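Local structure of dextranase (Pseudarthrobacter oxydans, 6NZS) at residues Tyr92-Gln106 and Gln126-Ser140. The protein catalyses the endohydrolysis of alpha-1,6-glucosidic linkages in dextran as a member of glycoside hydrolase family 49. Residues are numbered along the deposited sequence; the frame is centred on the assembly and turned at random.
Sequences YAKDVWVDVSLRTGQ and QLVDADTVKIKVPYS
The indole of W97 lies between two lysine stems: CD of K134 rests 3.3 Å above one face and CB of K136 sits over the opposite face, a CH-pi contact, while the backbone N of I135 meets the ring edge in plane. With chi1 at -83°, CG lies beside the backbone N and the ring runs between the stems, its CH2 3.6 Å from Q126 NE2. The Y92 ring receives the edge of Y139 over its centre, T-shaped with planes at 71°; P138 O lies at its edge, in plane, where OH donates to it (2.7 Å), and A93 O lies over one face of Y139. Replacing the indole of W97 by an alanine is likely to open a gap between the two stems and leave K136 CB without its CH-pi partner. Strands 96-102 and 132-137 pair antiparallel from V96/V137 to S101/T132 within the N-terminal Ig-like domain, with 37-43 and 125-129 as their outer neighbours. Beside W97 the K134 chain bends at its end, bringing NZ to the syn lone pair of D99 OD1 in a 2.7 Å salt bridge. On the face away from W97, D99, K134 and K136, V98 CG2 meets V137 CG2 at 3.9 Å. Y139 N donates almost straight (172°) to D95 OD1.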
# COMPACT_ATOMS: atom_id res chain seq x y z
N TYR A 92 -8.30 19.53 -5.33
CA TYR A 92 -9.51 20.02 -5.96
C TYR A 92 -10.60 20.19 -4.90
O TYR A 92 -10.58 19.55 -3.85
CB TYR A 92 -9.96 19.16 -7.15
CG TYR A 92 -10.66 17.86 -6.81
CD1 TYR A 92 -10.18 17.02 -5.81
CD2 TYR A 92 -11.79 17.46 -7.51
CE1 TYR A 92 -10.82 15.82 -5.50
CE2 TYR A 92 -12.44 16.26 -7.20
CZ TYR A 92 -11.95 15.45 -6.20
OH TYR A 92 -12.60 14.28 -5.88
N ALA A 93 -11.53 21.11 -5.18
CA ALA A 93 -12.66 21.34 -4.29
C ALA A 93 -14.00 21.23 -5.00
O ALA A 93 -15.04 21.39 -4.35
CB ALA A 93 -12.52 22.69 -3.57
N LYS A 94 -14.01 20.96 -6.30
CA LYS A 94 -15.21 20.96 -7.11
C LYS A 94 -14.96 19.98 -8.25
O LYS A 94 -13.80 19.76 -8.62
CB LYS A 94 -15.44 22.38 -7.65
CG LYS A 94 -16.69 22.62 -8.48
CD LYS A 94 -16.91 24.14 -8.64
CE LYS A 94 -17.98 24.47 -9.67
NZ LYS A 94 -19.33 24.02 -9.28
N ASP A 95 -16.03 19.39 -8.77
CA ASP A 95 -15.92 18.40 -9.85
C ASP A 95 -14.98 18.91 -10.94
O ASP A 95 -15.02 20.08 -11.32
CB ASP A 95 -17.28 18.17 -10.50
CG ASP A 95 -18.27 17.44 -9.60
OD1 ASP A 95 -18.03 17.32 -8.39
OD2 ASP A 95 -19.31 17.00 -10.13
N VAL A 96 -14.14 18.00 -11.46
CA VAL A 96 -13.17 18.34 -12.49
C VAL A 96 -13.28 17.38 -13.66
O VAL A 96 -13.75 16.25 -13.53
CB VAL A 96 -11.71 18.34 -11.98
CG1 VAL A 96 -11.48 19.48 -10.98
CG2 VAL A 96 -11.36 16.98 -11.38
N TRP A 97 -12.83 17.86 -14.82
CA TRP A 97 -12.52 17.00 -15.95
C TRP A 97 -11.01 16.83 -16.02
O TRP A 97 -10.27 17.82 -16.04
CB TRP A 97 -12.98 17.64 -17.26
CG TRP A 97 -14.43 17.46 -17.62
CD1 TRP A 97 -15.39 18.44 -17.66
CD2 TRP A 97 -15.09 16.24 -18.01
NE1 TRP A 97 -16.60 17.90 -18.04
CE2 TRP A 97 -16.44 16.55 -18.27
CE3 TRP A 97 -14.66 14.92 -18.17
CZ2 TRP A 97 -17.37 15.59 -18.67
CZ3 TRP A 97 -15.58 13.96 -18.58
CH2 TRP A 97 -16.92 14.30 -18.82
N VAL A 98 -10.54 15.59 -16.04
CA VAL A 98 -9.11 15.27 -16.11
C VAL A 98 -8.83 14.69 -17.49
O VAL A 98 -9.43 13.67 -17.85
CB VAL A 98 -8.70 14.29 -15.01
CG1 VAL A 98 -7.23 14.01 -15.11
CG2 VAL A 98 -9.04 14.86 -13.64
N ASP A 99 -7.94 15.32 -18.25
CA ASP A 99 -7.48 14.77 -19.53
C ASP A 99 -6.24 13.94 -19.27
O ASP A 99 -5.27 14.43 -18.68
CB ASP A 99 -7.10 15.89 -20.50
CG ASP A 99 -8.27 16.77 -20.87
OD1 ASP A 99 -9.29 16.24 -21.33
OD2 ASP A 99 -8.15 18.00 -20.71
N VAL A 100 -6.25 12.69 -19.72
CA VAL A 100 -5.08 11.82 -19.62
C VAL A 100 -4.68 11.42 -21.03
O VAL A 100 -5.50 10.88 -21.78
CB VAL A 100 -5.33 10.57 -18.77
CG1 VAL A 100 -4.01 9.84 -18.54
CG2 VAL A 100 -5.95 10.94 -17.44
N SER A 101 -3.43 11.70 -21.39
CA SER A 101 -2.90 11.42 -22.72
C SER A 101 -1.78 10.40 -22.61
O SER A 101 -0.90 10.51 -21.75
CB SER A 101 -2.36 12.70 -23.36
OG SER A 101 -3.40 13.63 -23.57
N LEU A 102 -1.82 9.41 -23.50
CA LEU A 102 -0.77 8.40 -23.60
C LEU A 102 0.30 8.94 -24.54
O LEU A 102 -0.00 9.39 -25.65
CB LEU A 102 -1.39 7.12 -24.15
CG LEU A 102 -0.52 5.86 -24.27
CD1 LEU A 102 0.11 5.47 -22.94
CD2 LEU A 102 -1.36 4.71 -24.82
N ARG A 103 1.56 8.90 -24.09
CA ARG A 103 2.69 9.53 -24.77
C ARG A 103 3.43 8.60 -25.72
O ARG A 103 4.36 9.06 -26.40
CB ARG A 103 3.71 10.06 -23.75
CG ARG A 103 3.24 11.24 -22.92
CD ARG A 103 4.35 11.75 -21.99
NE ARG A 103 5.59 12.11 -22.69
CZ ARG A 103 5.83 13.30 -23.25
NH1 ARG A 103 4.92 14.26 -23.20
NH2 ARG A 103 6.98 13.53 -23.86
N THR A 104 3.08 7.32 -25.77
CA THR A 104 3.92 6.31 -26.40
C THR A 104 3.79 6.25 -27.91
O THR A 104 4.60 5.59 -28.56
CB THR A 104 3.52 4.94 -25.87
OG1 THR A 104 2.13 4.75 -26.15
CG2 THR A 104 3.75 4.84 -24.36
N GLY A 105 2.79 6.91 -28.49
CA GLY A 105 2.44 6.70 -29.88
C GLY A 105 1.38 5.65 -30.10
O GLY A 105 0.87 5.53 -31.22
N GLN A 106 1.04 4.88 -29.08
CA GLN A 106 -0.07 3.95 -29.18
C GLN A 106 -1.38 4.71 -29.20
O GLN A 106 -1.49 5.83 -28.67
CB GLN A 106 -0.06 2.99 -27.99
CG GLN A 106 1.17 2.10 -27.93
CD GLN A 106 1.34 1.46 -26.57
OE1 GLN A 106 1.40 2.16 -25.57
NE2 GLN A 106 1.40 0.14 -26.53
N GLN A 126 -14.88 10.45 -21.74
CA GLN A 126 -15.10 10.90 -23.11
C GLN A 126 -13.80 10.76 -23.89
O GLN A 126 -12.73 11.13 -23.40
CB GLN A 126 -15.52 12.37 -23.14
CG GLN A 126 -16.78 12.68 -22.35
CD GLN A 126 -17.28 14.09 -22.60
OE1 GLN A 126 -16.63 14.89 -23.26
NE2 GLN A 126 -18.45 14.41 -22.03
N LEU A 127 -13.89 10.26 -25.12
CA LEU A 127 -12.71 10.14 -25.97
C LEU A 127 -12.52 11.45 -26.72
O LEU A 127 -13.33 11.80 -27.59
CB LEU A 127 -12.84 8.96 -26.93
CG LEU A 127 -11.56 8.78 -27.73
CD1 LEU A 127 -10.52 8.06 -26.91
CD2 LEU A 127 -11.83 8.02 -29.02
N VAL A 128 -11.47 12.19 -26.38
CA VAL A 128 -11.16 13.43 -27.09
C VAL A 128 -10.58 13.12 -28.47
O VAL A 128 -11.08 13.59 -29.50
CB VAL A 128 -10.19 14.29 -26.26
CG1 VAL A 128 -9.83 15.56 -27.02
CG2 VAL A 128 -10.80 14.61 -24.89
N ASP A 129 -9.51 12.33 -28.50
CA ASP A 129 -8.89 11.89 -29.74
C ASP A 129 -8.20 10.56 -29.46
O ASP A 129 -8.32 10.00 -28.36
CB ASP A 129 -7.97 12.97 -30.32
CG ASP A 129 -6.98 13.50 -29.30
OD1 ASP A 129 -6.35 12.68 -28.60
OD2 ASP A 129 -6.87 14.74 -29.18
N ALA A 130 -7.48 10.05 -30.45
CA ALA A 130 -7.01 8.66 -30.40
C ALA A 130 -5.94 8.40 -29.34
O ALA A 130 -5.56 7.23 -29.17
CB ALA A 130 -6.52 8.21 -31.77
N ASP A 131 -5.43 9.42 -28.64
CA ASP A 131 -4.54 9.16 -27.52
C ASP A 131 -4.95 9.84 -26.22
O ASP A 131 -4.18 9.81 -25.26
CB ASP A 131 -3.07 9.45 -27.86
CG ASP A 131 -2.83 10.88 -28.29
OD1 ASP A 131 -3.68 11.76 -28.05
OD2 ASP A 131 -1.75 11.12 -28.88
N THR A 132 -6.15 10.42 -26.15
CA THR A 132 -6.53 11.23 -25.00
C THR A 132 -7.96 10.96 -24.57
O THR A 132 -8.89 11.07 -25.38
CB THR A 132 -6.39 12.72 -25.33
OG1 THR A 132 -5.03 13.02 -25.69
CG2 THR A 132 -6.80 13.57 -24.13
N VAL A 133 -8.14 10.64 -23.28
CA VAL A 133 -9.45 10.47 -22.68
C VAL A 133 -9.66 11.58 -21.66
O VAL A 133 -8.70 12.07 -21.05
CB VAL A 133 -9.55 9.08 -22.01
CG1 VAL A 133 -8.56 8.95 -20.84
CG2 VAL A 133 -10.97 8.77 -21.56
N LYS A 134 -10.91 12.00 -21.50
CA LYS A 134 -11.31 12.95 -20.47
C LYS A 134 -12.17 12.21 -19.45
O LYS A 134 -13.12 11.52 -19.83
CB LYS A 134 -12.12 14.11 -21.10
CG LYS A 134 -12.11 15.41 -20.30
CD LYS A 134 -13.00 16.48 -20.96
CE LYS A 134 -12.42 16.92 -22.30
NZ LYS A 134 -11.28 17.88 -22.14
N ILE A 135 -11.82 12.34 -18.17
CA ILE A 135 -12.48 11.64 -17.08
C ILE A 135 -13.07 12.68 -16.13
O ILE A 135 -12.35 13.58 -15.67
CB ILE A 135 -11.49 10.75 -16.31
CG1 ILE A 135 -10.83 9.75 -17.26
CG2 ILE A 135 -12.17 10.03 -15.15
CD1 ILE A 135 -9.54 9.18 -16.71
N LYS A 136 -14.35 12.53 -15.79
CA LYS A 136 -14.98 13.45 -14.84
C LYS A 136 -14.83 12.87 -13.44
O LYS A 136 -15.38 11.81 -13.14
CB LYS A 136 -16.45 13.67 -15.17
CG LYS A 136 -17.07 14.73 -14.27
CD LYS A 136 -18.54 14.91 -14.59
CE LYS A 136 -18.80 16.22 -15.30
NZ LYS A 136 -19.88 16.96 -14.61
N VAL A 137 -14.06 13.56 -12.60
CA VAL A 137 -13.85 13.13 -11.21
C VAL A 137 -14.74 14.01 -10.33
O VAL A 137 -14.48 15.22 -10.22
CB VAL A 137 -12.38 13.23 -10.81
CG1 VAL A 137 -12.19 12.72 -9.39
CG2 VAL A 137 -11.49 12.43 -11.78
N PRO A 138 -15.78 13.47 -9.71
CA PRO A 138 -16.60 14.29 -8.83
C PRO A 138 -15.83 14.63 -7.57
O PRO A 138 -14.95 13.88 -7.12
CB PRO A 138 -17.79 13.37 -8.51
CG PRO A 138 -17.25 11.99 -8.65
CD PRO A 138 -16.17 12.05 -9.69
N TYR A 139 -16.16 15.78 -7.00
CA TYR A 139 -15.59 16.15 -5.72
C TYR A 139 -16.17 15.28 -4.61
O TYR A 139 -17.37 15.02 -4.56
CB TYR A 139 -15.82 17.63 -5.40
CG TYR A 139 -15.30 17.95 -4.02
CD1 TYR A 139 -13.94 17.98 -3.77
CD2 TYR A 139 -16.17 18.16 -2.96
CE1 TYR A 139 -13.45 18.23 -2.51
CE2 TYR A 139 -15.69 18.42 -1.69
CZ TYR A 139 -14.33 18.45 -1.47
OH TYR A 139 -13.85 18.70 -0.20
N SER A 140 -15.29 14.81 -3.73
CA SER A 140 -15.64 14.15 -2.48
C SER A 140 -14.70 14.70 -1.43
O SER A 140 -13.53 14.98 -1.72
CB SER A 140 -15.41 12.63 -2.56
OG SER A 140 -15.51 12.03 -1.28
O HOH W 1 -19.51 16.35 -6.15
O HOH W 2 -20.75 18.05 -12.43